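Local coordinates for peroxisomal fatty acid beta-oxidation multifunctional protein MFP2 (Arabidopsis thaliana, PDB 2WTB) that hydrates long-chain enoyl-CoAs and oxidises the resulting 3-hydroxyacyl-CoAs with NAD in peroxisomal fatty acid beta-oxidation during seed germination, at residues 315-320 with 329-334; 448-453 with 481-486; 339-344 with 387-392; 357-362 with 374-379. All coordinates share one frame; numbering follows the deposited sequence.

Contact 1: residues 315-320 with 329-334; sequences VAIIGG and TALILS
L331 places its CG beside its own backbone N (chi1 -75°) and then extends (chi2 166°), while V315 turns CG1 anti to the backbone N (chi1 -171°); the outcome is that a single methyl, L331 CD1, is set against the strand. The setting is the opening beta-alpha-beta unit of a Rossmann fold: strand 315-318, the glycine turn that starts at G319, helix 322-332, and then strand 338-341. As in alpha/beta folds generally, apolar side chains of the helix pack on one face of the parallel strands. Here V315 and I317 both direct their CB toward the helix, whereas A316 between them faces the other side of the sheet, where V392 and V395 meet it. The side chains of V315 and L331 cross at about a right angle, with V315 CB 4.1 Å from L331 CD1. I317 instead reaches out to L331 tip to tip. Everything is aliphatic and buried, so dispersion and the exclusion of water hold the pieces together, and V338 on the neighbouring strand adds itself to both I317 and L331. Further along, G320 has positive phi as the chain turns from the strand toward the helix. The junction itself comes down to one carbon, L331 CD1, lying 3.8 Å from V315 CG1 and 3.7 Å from I317 CD1.

Contact 2: residues 448-453 with 481-486; sequences AHFFSP and KKIKKT
K485 meets F450 through the aliphatic part of its chain, and the path can be followed atom by atom. CB of K485 lies 4.2 Å from CG1 of I483. The next carbon, K485 CG, stands beside the backbone N (chi1 -71°) and comes closer to I483 CG1, at 3.7 Å. A bend at chi2 (-91°) then swings CD away from I483, and CE arrives at the rim of the F450 ring, 3.8 Å from CD2 and equally far from CE2. CE lies near the ring plane, so this is an edge contact and not a cation-pi stack. A second bend, at chi4, turns NZ aside to the carbonyl oxygen of A454, just beyond the segment 448-453, where it is hydrogen-bonded. The lysine is thus used twice: its methylenes pack against an aromatic edge and its ammonium ties down a backbone oxygen. I483 CD1 joins at the same edge, 4.2 Å from F450 CE2. Helix 470-482 ends in a Schellman motif, with K484 at positive phi as C-prime, K485 N bonded to G480 O and K484 N to K481 O. The chain then runs directly into strand 486-491. Around this junction, M323 and I327 of helix 322-332 touch F450, as does L460 of strand 459-464, which lies between strands 445-450 and 486-491 in the dehydrogenase sheet.

Contact 3: residues 339-344 with 387-392; sequences ILKEVN and ESFRDV
I339 pushes its CD1 methyl against the side chain of S388, 3.5 Å from CB and 3.1 Å from OG, a tight fit between an aliphatic tip and a hydroxyl. The isoleucine reaches that far because CG1 is anti to the backbone N (chi1 163°) and CD1 continues the extension. S388 OG has its polar partner elsewhere: it is hydrogen-bonded to OG of S383, at the end of strand 380-383, so the methyl abuts a hydroxyl already engaged. The same CD1 also lies 4.1 Å from CE1 of F389. Two residues on, K341 sends its CB to the edge of that ring, 3.9 Å from CZ and close to the ring plane, before the rest of the lysine leads away. F389 is thereby touched by alternate residues of one strand, and boxed in further by Y386 in an edge-to-face pairing, by I318 of the neighbouring strand 315-318 and by L413 of helix 403-416. The loop is shaped by a type I turn from F389 to V392, closed by V392 N on F389 O. At its outer side a salt bridge, with a weak hydrogen bond, joins R390 NE to E387 OE2. Where strand 338-341 ends, E342 OE1 accepts V343 N at 3.2 Å. An acidic residue at the tip of the second strand is a hallmark of NAD-dependent Rossmann folds, where it commonly receives the adenine ribose; E342 is consistent with that role, and the loop that packs on the I339 and K341 face of the strand belongs to the connection from edge strand 380-383 to strand 394-397.

Contact 4: residues 357-362 with 374-379; sequences ANLQSR and EKTMSL
L359 and M377 meet at one methyl: L359 CD2 lies 3.6 Å from SD and 4.2 Å from CG of the methionine. The same carbon is 3.2 Å from OG1 of T376, so two successive residues share a single leucine branch, and each side chain crosses the leucine obliquely. M377 brings its sulfur there by bending at both chi2 and chi3 (each -58°), which curls the chain back instead of letting it run straight. In T376 the hydroxyl occupies the place between backbone N and carbonyl carbon, chi1 64°, and that rotation aims it at the leucine. In the next shell, beyond helix 372-375, the chain keeps helical torsions without the regular bonds, and K375 O becomes the anchor: it accepts S378 N at 3.0 Å and S378 OG at 2.7 Å, the latter in the carbonyl plane. Two donors from S378 grip this one oxygen, which is consistent with a firmly held turn after the helix. L359 is buried and also touches F373 of helix 372-375 and T329 of helix 322-332. Farther out, L379 bonds through its backbone to V338, leading into strand 380-383. The contact thus belongs to the crossover that takes the Rossmann sheet from strand 338-341 through helix 345-361 to its edge strand 380-383, in the NAD-binding part of the dehydrogenase.

All four contacts lie in the NAD-binding part of the dehydrogenase, away from the predicted hydratase residues E119 and E139. Contact 1 is the hub. Its centre is about 12 Å from those of contacts 3 and 4 and about 11 Å from that of contact 2. Its strand probably bonds directly to that of contact 3, I317 N to I339 O at 2.9 Å. Toward contact 2, I483 CG2 lies 3.8 Å from A330 O; toward contact 4, I332 O lies 3.5 Å from L379 CD1. Contacts 2 and 3, by contrast, have centres about 22 Å apart and nearest atoms about 12 Å apart, though both reach the same sheet.

Contact 1: residues 315-320 with 329-334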
loop_
_atom_site.group_PDB
_atom_site.type_symbol
_atom_site.label_atom_id
_atom_site.label_comp_id
_atom_site.label_asym_id
_atom_site.label_seq_id
_atom_site.Cartn_x
_atom_site.Cartn_y
_atom_site.Cartn_z
ATOM N N VAL A 315 16.956 4.171 -20.172
ATOM C CA VAL A 315 15.563 4.313 -20.582
ATOM C C VAL A 315 15.325 5.633 -21.308
ATOM O O VAL A 315 15.870 6.669 -20.927
ATOM C CB VAL A 315 14.613 4.243 -19.373
ATOM C CG1 VAL A 315 13.170 4.178 -19.839
ATOM C CG2 VAL A 315 14.951 3.047 -18.498
ATOM N N ALA A 316 14.505 5.591 -22.352
ATOM C CA ALA A 316 14.150 6.795 -23.093
ATOM C C ALA A 316 12.688 7.159 -22.859
ATOM O O ALA A 316 11.820 6.288 -22.831
ATOM C CB ALA A 316 14.421 6.605 -24.577
ATOM N N ILE A 317 12.423 8.451 -22.687
ATOM C CA ILE A 317 11.064 8.931 -22.467
ATOM C C ILE A 317 10.675 9.965 -23.519
ATOM O O ILE A 317 11.089 11.122 -23.446
ATOM C CB ILE A 317 10.907 9.561 -21.065
ATOM C CG1 ILE A 317 11.289 8.554 -19.979
ATOM C CG2 ILE A 317 9.484 10.062 -20.858
ATOM C CD1 ILE A 317 10.440 7.306 -19.979
ATOM N N ILE A 318 9.881 9.542 -24.498
ATOM C CA ILE A 318 9.413 10.447 -25.541
ATOM C C ILE A 318 8.149 11.164 -25.086
ATOM O O ILE A 318 7.044 10.628 -25.191
ATOM C CB ILE A 318 9.132 9.709 -26.865
ATOM C CG1 ILE A 318 10.438 9.232 -27.504
ATOM C CG2 ILE A 318 8.392 10.617 -27.835
ATOM C CD1 ILE A 318 11.122 8.116 -26.754
ATOM N N GLY A 319 8.316 12.378 -24.575
ATOM C CA GLY A 319 7.192 13.142 -24.071
ATOM C C GLY A 319 7.576 14.553 -23.684
ATOM O O GLY A 319 7.342 15.492 -24.439
ATOM N N GLY A 320 8.167 14.702 -22.503
ATOM C CA GLY A 320 8.562 16.009 -22.011
ATOM C C GLY A 320 7.398 16.765 -21.404
ATOM O O GLY A 320 7.587 17.714 -20.643
ATOM N N THR A 329 11.022 11.451 -13.754
ATOM C CA THR A 329 11.289 11.704 -12.342
ATOM C C THR A 329 11.374 10.400 -11.557
ATOM O O THR A 329 12.340 10.164 -10.833
ATOM C CB THR A 329 10.205 12.602 -11.713
ATOM O OG1 THR A 329 10.283 13.918 -12.276
ATOM C CG2 THR A 329 10.395 12.689 -10.206
ATOM N N ALA A 330 10.358 9.557 -11.711
ATOM C CA ALA A 330 10.311 8.273 -11.019
ATOM C C ALA A 330 11.516 7.400 -11.358
ATOM O O ALA A 330 12.051 6.700 -10.497
ATOM C CB ALA A 330 9.019 7.544 -11.354
ATOM N N LEU A 331 11.942 7.450 -12.617
ATOM C CA LEU A 331 13.039 6.611 -13.092
ATOM C C LEU A 331 14.404 7.026 -12.539
ATOM O O LEU A 331 15.120 6.204 -11.968
ATOM C CB LEU A 331 13.064 6.575 -14.624
ATOM C CG LEU A 331 11.991 5.721 -15.307
ATOM C CD1 LEU A 331 11.909 6.034 -16.795
ATOM C CD2 LEU A 331 12.257 4.240 -15.085
ATOM N N ILE A 332 14.767 8.295 -12.708
ATOM C CA ILE A 332 16.048 8.788 -12.205
ATOM C C ILE A 332 16.120 8.731 -10.679
ATOM O O ILE A 332 17.200 8.583 -10.106
ATOM C CB ILE A 332 16.354 10.226 -12.678
ATOM C CG1 ILE A 332 15.248 11.186 -12.236
ATOM C CG2 ILE A 332 16.538 10.266 -14.188
ATOM C CD1 ILE A 332 15.499 12.624 -12.633
ATOM N N LEU A 333 14.967 8.850 -10.027
ATOM C CA LEU A 333 14.900 8.722 -8.576
ATOM C C LEU A 333 15.323 7.324 -8.141
ATOM O O LEU A 333 15.604 7.088 -6.965
ATOM C CB LEU A 333 13.491 9.030 -8.065
ATOM C CG LEU A 333 13.102 10.508 -7.963
ATOM C CD1 LEU A 333 11.707 10.665 -7.363
ATOM C CD2 LEU A 333 14.129 11.280 -7.147
ATOM N N SER A 334 15.361 6.400 -9.098
ATOM C CA SER A 334 15.797 5.032 -8.838
ATOM C C SER A 334 17.049 4.702 -9.646
ATOM O O SER A 334 17.189 3.597 -10.169
ATOM C CB SER A 334 14.681 4.040 -9.168
ATOM O OG SER A 334 13.521 4.297 -8.398
#

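Contact 2: residues 448-453 with 481-486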
loop_
_atom_site.group_PDB
_atom_site.type_symbol
_atom_site.label_atom_id
_atom_site.label_comp_id
_atom_site.label_asym_id
_atom_site.label_seq_id
_atom_site.Cartn_x
_atom_site.Cartn_y
_atom_site.Cartn_z
ATOM N N ALA A 448 2.816 0.632 -20.458
ATOM C CA ALA A 448 3.265 1.070 -19.142
ATOM C C ALA A 448 2.414 2.254 -18.694
ATOM O O ALA A 448 2.765 3.412 -18.921
ATOM C CB ALA A 448 4.739 1.444 -19.179
ATOM N N HIS A 449 1.283 1.953 -18.065
ATOM C CA HIS A 449 0.297 2.973 -17.743
ATOM C C HIS A 449 0.492 3.540 -16.343
ATOM O O HIS A 449 0.367 2.824 -15.351
ATOM C CB HIS A 449 -1.117 2.411 -17.894
ATOM C CG HIS A 449 -2.187 3.454 -17.846
ATOM N ND1 HIS A 449 -3.099 3.538 -16.816
ATOM C CD2 HIS A 449 -2.487 4.463 -18.698
ATOM C CE1 HIS A 449 -3.918 4.550 -17.039
ATOM N NE2 HIS A 449 -3.568 5.129 -18.174
ATOM N N PHE A 450 0.803 4.831 -16.276
ATOM C CA PHE A 450 1.002 5.511 -15.001
ATOM C C PHE A 450 -0.172 6.428 -14.687
ATOM O O PHE A 450 -0.939 6.804 -15.574
ATOM C CB PHE A 450 2.290 6.336 -15.020
ATOM C CG PHE A 450 3.545 5.515 -15.063
ATOM C CD1 PHE A 450 3.998 4.976 -16.257
ATOM C CD2 PHE A 450 4.285 5.299 -13.912
ATOM C CE1 PHE A 450 5.160 4.228 -16.300
ATOM C CE2 PHE A 450 5.447 4.552 -13.949
ATOM C CZ PHE A 450 5.885 4.015 -15.144
ATOM N N PHE A 451 -0.301 6.793 -13.419
ATOM C CA PHE A 451 -1.335 7.726 -13.002
ATOM C C PHE A 451 -0.693 8.983 -12.434
ATOM O O PHE A 451 0.171 8.908 -11.561
ATOM C CB PHE A 451 -2.257 7.072 -11.973
ATOM C CG PHE A 451 -2.891 5.799 -12.456
ATOM C CD1 PHE A 451 -2.185 4.607 -12.435
ATOM C CD2 PHE A 451 -4.190 5.796 -12.939
ATOM C CE1 PHE A 451 -2.763 3.435 -12.882
ATOM C CE2 PHE A 451 -4.777 4.625 -13.388
ATOM C CZ PHE A 451 -4.061 3.443 -13.360
ATOM N N SER A 452 -1.107 10.137 -12.945
ATOM C CA SER A 452 -0.562 11.411 -12.491
ATOM C C SER A 452 -0.977 11.691 -11.050
ATOM O O SER A 452 -2.126 11.452 -10.678
ATOM C CB SER A 452 -1.029 12.545 -13.406
ATOM O OG SER A 452 -0.466 13.783 -13.011
ATOM N N PRO A 453 -0.037 12.193 -10.232
ATOM C CA PRO A 453 1.365 12.434 -10.596
ATOM C C PRO A 453 2.157 11.132 -10.704
ATOM O O PRO A 453 2.109 10.301 -9.796
ATOM C CB PRO A 453 1.897 13.275 -9.426
ATOM C CG PRO A 453 0.686 13.778 -8.714
ATOM C CD PRO A 453 -0.342 12.711 -8.889
ATOM N N LYS A 481 8.748 -2.719 -9.695
ATOM C CA LYS A 481 9.166 -2.960 -8.322
ATOM C C LYS A 481 10.381 -2.105 -7.967
ATOM O O LYS A 481 10.485 -1.591 -6.853
ATOM C CB LYS A 481 9.476 -4.443 -8.111
ATOM C CG LYS A 481 9.855 -4.803 -6.686
ATOM C CD LYS A 481 9.989 -6.306 -6.511
ATOM C CE LYS A 481 10.303 -6.664 -5.066
ATOM N NZ LYS A 481 10.372 -8.136 -4.854
ATOM N N LYS A 482 11.290 -1.953 -8.924
ATOM C CA LYS A 482 12.503 -1.171 -8.717
ATOM C C LYS A 482 12.197 0.295 -8.413
ATOM O O LYS A 482 12.961 0.962 -7.717
ATOM C CB LYS A 482 13.413 -1.262 -9.945
ATOM C CG LYS A 482 13.844 -2.673 -10.306
ATOM C CD LYS A 482 14.683 -3.298 -9.207
ATOM C CE LYS A 482 15.239 -4.642 -9.644
ATOM N NZ LYS A 482 16.101 -5.253 -8.595
ATOM N N ILE A 483 11.084 0.793 -8.943
ATOM C CA ILE A 483 10.701 2.188 -8.739
ATOM C C ILE A 483 9.555 2.328 -7.741
ATOM O O ILE A 483 8.680 3.181 -7.896
ATOM C CB ILE A 483 10.328 2.883 -10.064
ATOM C CG1 ILE A 483 9.206 2.124 -10.773
ATOM C CG2 ILE A 483 11.547 2.997 -10.964
ATOM C CD1 ILE A 483 8.801 2.740 -12.097
ATOM N N LYS A 484 9.568 1.477 -6.721
ATOM C CA LYS A 484 8.629 1.573 -5.608
ATOM C C LYS A 484 7.170 1.678 -6.052
ATOM O O LYS A 484 6.363 2.355 -5.414
ATOM C CB LYS A 484 8.998 2.757 -4.712
ATOM C CG LYS A 484 10.467 2.796 -4.324
ATOM C CD LYS A 484 10.912 1.478 -3.712
ATOM C CE LYS A 484 12.351 1.554 -3.221
ATOM N NZ LYS A 484 13.301 1.905 -4.314
ATOM N N LYS A 485 6.839 1.003 -7.146
ATOM C CA LYS A 485 5.470 0.962 -7.638
ATOM C C LYS A 485 4.863 -0.407 -7.360
ATOM O O LYS A 485 5.585 -1.382 -7.150
ATOM C CB LYS A 485 5.436 1.240 -9.142
ATOM C CG LYS A 485 5.743 2.674 -9.531
ATOM C CD LYS A 485 4.475 3.501 -9.615
ATOM C CE LYS A 485 4.754 4.882 -10.182
ATOM N NZ LYS A 485 5.502 5.741 -9.222
ATOM N N THR A 486 3.536 -0.473 -7.353
ATOM C CA THR A 486 2.832 -1.747 -7.252
ATOM C C THR A 486 2.176 -2.071 -8.587
ATOM O O THR A 486 1.177 -1.458 -8.960
ATOM C CB THR A 486 1.775 -1.736 -6.138
ATOM O OG1 THR A 486 2.427 -1.749 -4.864
ATOM C CG2 THR A 486 0.872 -2.958 -6.243
#

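Contact 3: residues 339-344 with 387-392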
loop_
_atom_site.group_PDB
_atom_site.type_symbol
_atom_site.label_atom_id
_atom_site.label_comp_id
_atom_site.label_asym_id
_atom_site.label_seq_id
_atom_site.Cartn_x
_atom_site.Cartn_y
_atom_site.Cartn_z
ATOM N N ILE A 339 16.634 9.589 -20.774
ATOM C CA ILE A 339 16.824 10.561 -21.839
ATOM C C ILE A 339 15.490 10.983 -22.450
ATOM O O ILE A 339 14.740 10.152 -22.961
ATOM C CB ILE A 339 17.749 10.011 -22.938
ATOM C CG1 ILE A 339 17.601 10.829 -24.220
ATOM C CG2 ILE A 339 17.443 8.549 -23.210
ATOM C CD1 ILE A 339 18.327 10.232 -25.400
ATOM N N LEU A 340 15.196 12.278 -22.382
ATOM C CA LEU A 340 13.969 12.819 -22.958
ATOM C C LEU A 340 14.179 13.303 -24.386
ATOM O O LEU A 340 15.160 13.984 -24.683
ATOM C CB LEU A 340 13.433 13.976 -22.111
ATOM C CG LEU A 340 12.403 13.652 -21.030
ATOM C CD1 LEU A 340 12.974 12.681 -20.010
ATOM C CD2 LEU A 340 11.927 14.931 -20.356
ATOM N N LYS A 341 13.250 12.950 -25.267
ATOM C CA LYS A 341 13.254 13.491 -26.619
ATOM C C LYS A 341 12.023 14.356 -26.858
ATOM O O LYS A 341 10.903 13.967 -26.529
ATOM C CB LYS A 341 13.309 12.382 -27.667
ATOM C CG LYS A 341 13.271 12.926 -29.082
ATOM C CD LYS A 341 12.790 11.895 -30.077
ATOM C CE LYS A 341 12.254 12.574 -31.326
ATOM N NZ LYS A 341 11.078 13.438 -31.021
ATOM N N GLU A 342 12.241 15.533 -27.432
ATOM C CA GLU A 342 11.149 16.440 -27.758
ATOM C C GLU A 342 11.250 16.927 -29.197
ATOM O O GLU A 342 12.212 16.621 -29.900
ATOM C CB GLU A 342 11.134 17.631 -26.800
ATOM C CG GLU A 342 10.271 17.425 -25.569
ATOM C CD GLU A 342 8.788 17.485 -25.882
ATOM O OE1 GLU A 342 8.398 17.143 -27.018
ATOM O OE2 GLU A 342 8.008 17.874 -24.988
ATOM N N VAL A 343 10.250 17.688 -29.628
ATOM C CA VAL A 343 10.241 18.240 -30.975
ATOM C C VAL A 343 11.076 19.514 -31.041
ATOM O O VAL A 343 12.141 19.536 -31.658
ATOM C CB VAL A 343 8.810 18.547 -31.447
ATOM C CG1 VAL A 343 8.822 19.012 -32.895
ATOM C CG2 VAL A 343 7.926 17.321 -31.283
ATOM N N ASN A 344 10.591 20.572 -30.399
ATOM C CA ASN A 344 11.294 21.850 -30.386
ATOM C C ASN A 344 12.119 22.051 -29.118
ATOM O O ASN A 344 11.887 21.397 -28.102
ATOM C CB ASN A 344 10.309 23.008 -30.563
ATOM C CG ASN A 344 9.624 22.988 -31.917
ATOM O OD1 ASN A 344 9.930 22.152 -32.768
ATOM N ND2 ASN A 344 8.693 23.912 -32.123
ATOM N N GLU A 387 19.333 9.459 -32.574
ATOM C CA GLU A 387 20.620 8.768 -32.630
ATOM C C GLU A 387 21.121 8.358 -31.249
ATOM O O GLU A 387 22.046 7.554 -31.126
ATOM C CB GLU A 387 21.667 9.629 -33.341
ATOM C CG GLU A 387 21.457 9.736 -34.842
ATOM C CD GLU A 387 21.468 8.383 -35.530
ATOM O OE1 GLU A 387 20.809 8.244 -36.581
ATOM O OE2 GLU A 387 22.131 7.456 -35.017
ATOM N N SER A 388 20.506 8.914 -30.212
ATOM C CA SER A 388 20.871 8.582 -28.842
ATOM C C SER A 388 20.029 7.422 -28.317
ATOM O O SER A 388 20.045 7.119 -27.125
ATOM C CB SER A 388 20.717 9.807 -27.940
ATOM O OG SER A 388 19.507 10.492 -28.216
ATOM N N PHE A 389 19.299 6.775 -29.220
ATOM C CA PHE A 389 18.452 5.641 -28.864
ATOM C C PHE A 389 19.130 4.320 -29.210
ATOM O O PHE A 389 18.603 3.246 -28.925
ATOM C CB PHE A 389 17.104 5.733 -29.582
ATOM C CG PHE A 389 16.174 6.757 -28.999
ATOM C CD1 PHE A 389 16.591 8.062 -28.803
ATOM C CD2 PHE A 389 14.877 6.416 -28.662
ATOM C CE1 PHE A 389 15.734 9.006 -28.270
ATOM C CE2 PHE A 389 14.016 7.353 -28.132
ATOM C CZ PHE A 389 14.444 8.650 -27.935
ATOM N N ARG A 390 20.303 4.410 -29.827
ATOM C CA ARG A 390 21.049 3.226 -30.235
ATOM C C ARG A 390 21.544 2.436 -29.029
ATOM O O ARG A 390 22.141 1.371 -29.176
ATOM C CB ARG A 390 22.239 3.630 -31.105
ATOM C CG ARG A 390 21.869 4.474 -32.310
ATOM C CD ARG A 390 21.030 3.682 -33.296
ATOM N NE ARG A 390 20.850 4.401 -34.554
ATOM C CZ ARG A 390 20.271 3.884 -35.632
ATOM N NH1 ARG A 390 19.815 2.639 -35.610
ATOM N NH2 ARG A 390 20.152 4.610 -36.733
ATOM N N ASP A 391 21.288 2.960 -27.836
ATOM C CA ASP A 391 21.824 2.374 -26.618
ATOM C C ASP A 391 20.728 2.102 -25.589
ATOM O O ASP A 391 20.989 1.529 -24.532
ATOM C CB ASP A 391 22.881 3.308 -26.023
ATOM C CG ASP A 391 23.741 2.629 -24.978
ATOM O OD1 ASP A 391 23.857 1.386 -25.017
ATOM O OD2 ASP A 391 24.307 3.339 -24.121
ATOM N N VAL A 392 19.503 2.508 -25.907
ATOM C CA VAL A 392 18.399 2.426 -24.952
ATOM C C VAL A 392 17.847 1.010 -24.804
ATOM O O VAL A 392 17.662 0.298 -25.789
ATOM C CB VAL A 392 17.250 3.378 -25.337
ATOM C CG1 VAL A 392 16.221 3.436 -24.223
ATOM C CG2 VAL A 392 17.790 4.765 -25.629
#

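Contact 4: residues 357-362 with 374-379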
loop_
_atom_site.group_PDB
_atom_site.type_symbol
_atom_site.label_atom_id
_atom_site.label_comp_id
_atom_site.label_asym_id
_atom_site.label_seq_id
_atom_site.Cartn_x
_atom_site.Cartn_y
_atom_site.Cartn_z
ATOM N N ALA A 357 11.795 20.817 -11.127
ATOM C CA ALA A 357 10.799 21.376 -10.221
ATOM C C ALA A 357 10.238 20.302 -9.294
ATOM O O ALA A 357 9.973 20.559 -8.120
ATOM C CB ALA A 357 9.678 22.040 -11.009
ATOM N N ASN A 358 10.061 19.099 -9.829
ATOM C CA ASN A 358 9.548 17.983 -9.045
ATOM C C ASN A 358 10.539 17.529 -7.980
ATOM O O ASN A 358 10.145 17.053 -6.916
ATOM C CB ASN A 358 9.182 16.811 -9.956
ATOM C CG ASN A 358 7.990 17.110 -10.843
ATOM O OD1 ASN A 358 7.168 17.975 -10.530
ATOM N ND2 ASN A 358 7.885 16.390 -11.955
ATOM N N LEU A 359 11.825 17.678 -8.277
ATOM C CA LEU A 359 12.875 17.283 -7.344
ATOM C C LEU A 359 13.137 18.371 -6.305
ATOM O O LEU A 359 13.360 18.077 -5.131
ATOM C CB LEU A 359 14.166 16.935 -8.091
ATOM C CG LEU A 359 14.236 15.551 -8.743
ATOM C CD1 LEU A 359 13.261 15.439 -9.902
ATOM C CD2 LEU A 359 15.650 15.241 -9.210
ATOM N N GLN A 360 13.106 19.625 -6.743
ATOM C CA GLN A 360 13.314 20.753 -5.843
ATOM C C GLN A 360 12.195 20.842 -4.813
ATOM O O GLN A 360 12.398 21.329 -3.701
ATOM C CB GLN A 360 13.410 22.060 -6.632
ATOM C CG GLN A 360 14.662 22.176 -7.484
ATOM C CD GLN A 360 14.619 23.364 -8.426
ATOM O OE1 GLN A 360 13.577 23.998 -8.595
ATOM N NE2 GLN A 360 15.753 23.669 -9.048
ATOM N N SER A 361 11.014 20.363 -5.190
ATOM C CA SER A 361 9.856 20.382 -4.304
ATOM C C SER A 361 10.095 19.546 -3.048
ATOM O O SER A 361 9.846 20.004 -1.931
ATOM C CB SER A 361 8.611 19.885 -5.042
ATOM O OG SER A 361 7.465 19.946 -4.211
ATOM N N ARG A 362 10.579 18.321 -3.235
ATOM C CA ARG A 362 10.839 17.426 -2.111
ATOM C C ARG A 362 12.199 17.683 -1.461
ATOM O O ARG A 362 12.693 16.863 -0.686
ATOM C CB ARG A 362 10.718 15.961 -2.538
ATOM C CG ARG A 362 11.434 15.618 -3.832
ATOM C CD ARG A 362 11.754 14.135 -3.896
ATOM N NE ARG A 362 10.630 13.313 -3.457
ATOM C CZ ARG A 362 10.732 12.032 -3.118
ATOM N NH1 ARG A 362 11.910 11.424 -3.162
ATOM N NH2 ARG A 362 9.657 11.359 -2.729
ATOM N N GLU A 374 20.969 16.705 -6.922
ATOM C CA GLU A 374 21.843 17.434 -7.827
ATOM C C GLU A 374 22.588 16.419 -8.680
ATOM O O GLU A 374 22.939 16.688 -9.829
ATOM C CB GLU A 374 22.832 18.297 -7.044
ATOM C CG GLU A 374 23.858 19.007 -7.911
ATOM C CD GLU A 374 24.853 19.815 -7.099
ATOM O OE1 GLU A 374 25.886 20.230 -7.664
ATOM O OE2 GLU A 374 24.602 20.031 -5.894
ATOM N N LYS A 375 22.820 15.243 -8.106
ATOM C CA LYS A 375 23.471 14.151 -8.816
ATOM C C LYS A 375 22.460 13.391 -9.667
ATOM O O LYS A 375 22.777 12.931 -10.764
ATOM C CB LYS A 375 24.147 13.200 -7.827
ATOM N N THR A 376 21.238 13.265 -9.159
ATOM C CA THR A 376 20.181 12.572 -9.887
ATOM C C THR A 376 19.757 13.359 -11.123
ATOM O O THR A 376 19.040 12.843 -11.980
ATOM C CB THR A 376 18.949 12.323 -8.999
ATOM O OG1 THR A 376 18.370 13.576 -8.621
ATOM C CG2 THR A 376 19.339 11.549 -7.751
ATOM N N MET A 377 20.201 14.609 -11.209
ATOM C CA MET A 377 19.896 15.449 -12.362
ATOM C C MET A 377 20.885 15.207 -13.497
ATOM O O MET A 377 20.683 15.669 -14.620
ATOM C CB MET A 377 19.888 16.928 -11.971
ATOM C CG MET A 377 18.683 17.342 -11.142
ATOM S SD MET A 377 17.115 17.011 -11.972
ATOM C CE MET A 377 17.319 17.956 -13.479
ATOM N N SER A 378 21.958 14.482 -13.197
ATOM C CA SER A 378 22.935 14.121 -14.214
ATOM C C SER A 378 22.434 12.911 -14.992
ATOM O O SER A 378 22.781 12.722 -16.158
ATOM C CB SER A 378 24.289 13.808 -13.577
ATOM O OG SER A 378 24.282 12.530 -12.966
ATOM N N LEU A 379 21.616 12.096 -14.335
ATOM C CA LEU A 379 21.032 10.920 -14.967
ATOM C C LEU A 379 20.103 11.326 -16.103
ATOM O O LEU A 379 19.972 10.612 -17.097
ATOM C CB LEU A 379 20.265 10.085 -13.941
ATOM C CG LEU A 379 21.103 9.453 -12.829
ATOM C CD1 LEU A 379 20.206 8.760 -11.820
ATOM C CD2 LEU A 379 22.120 8.480 -13.407
#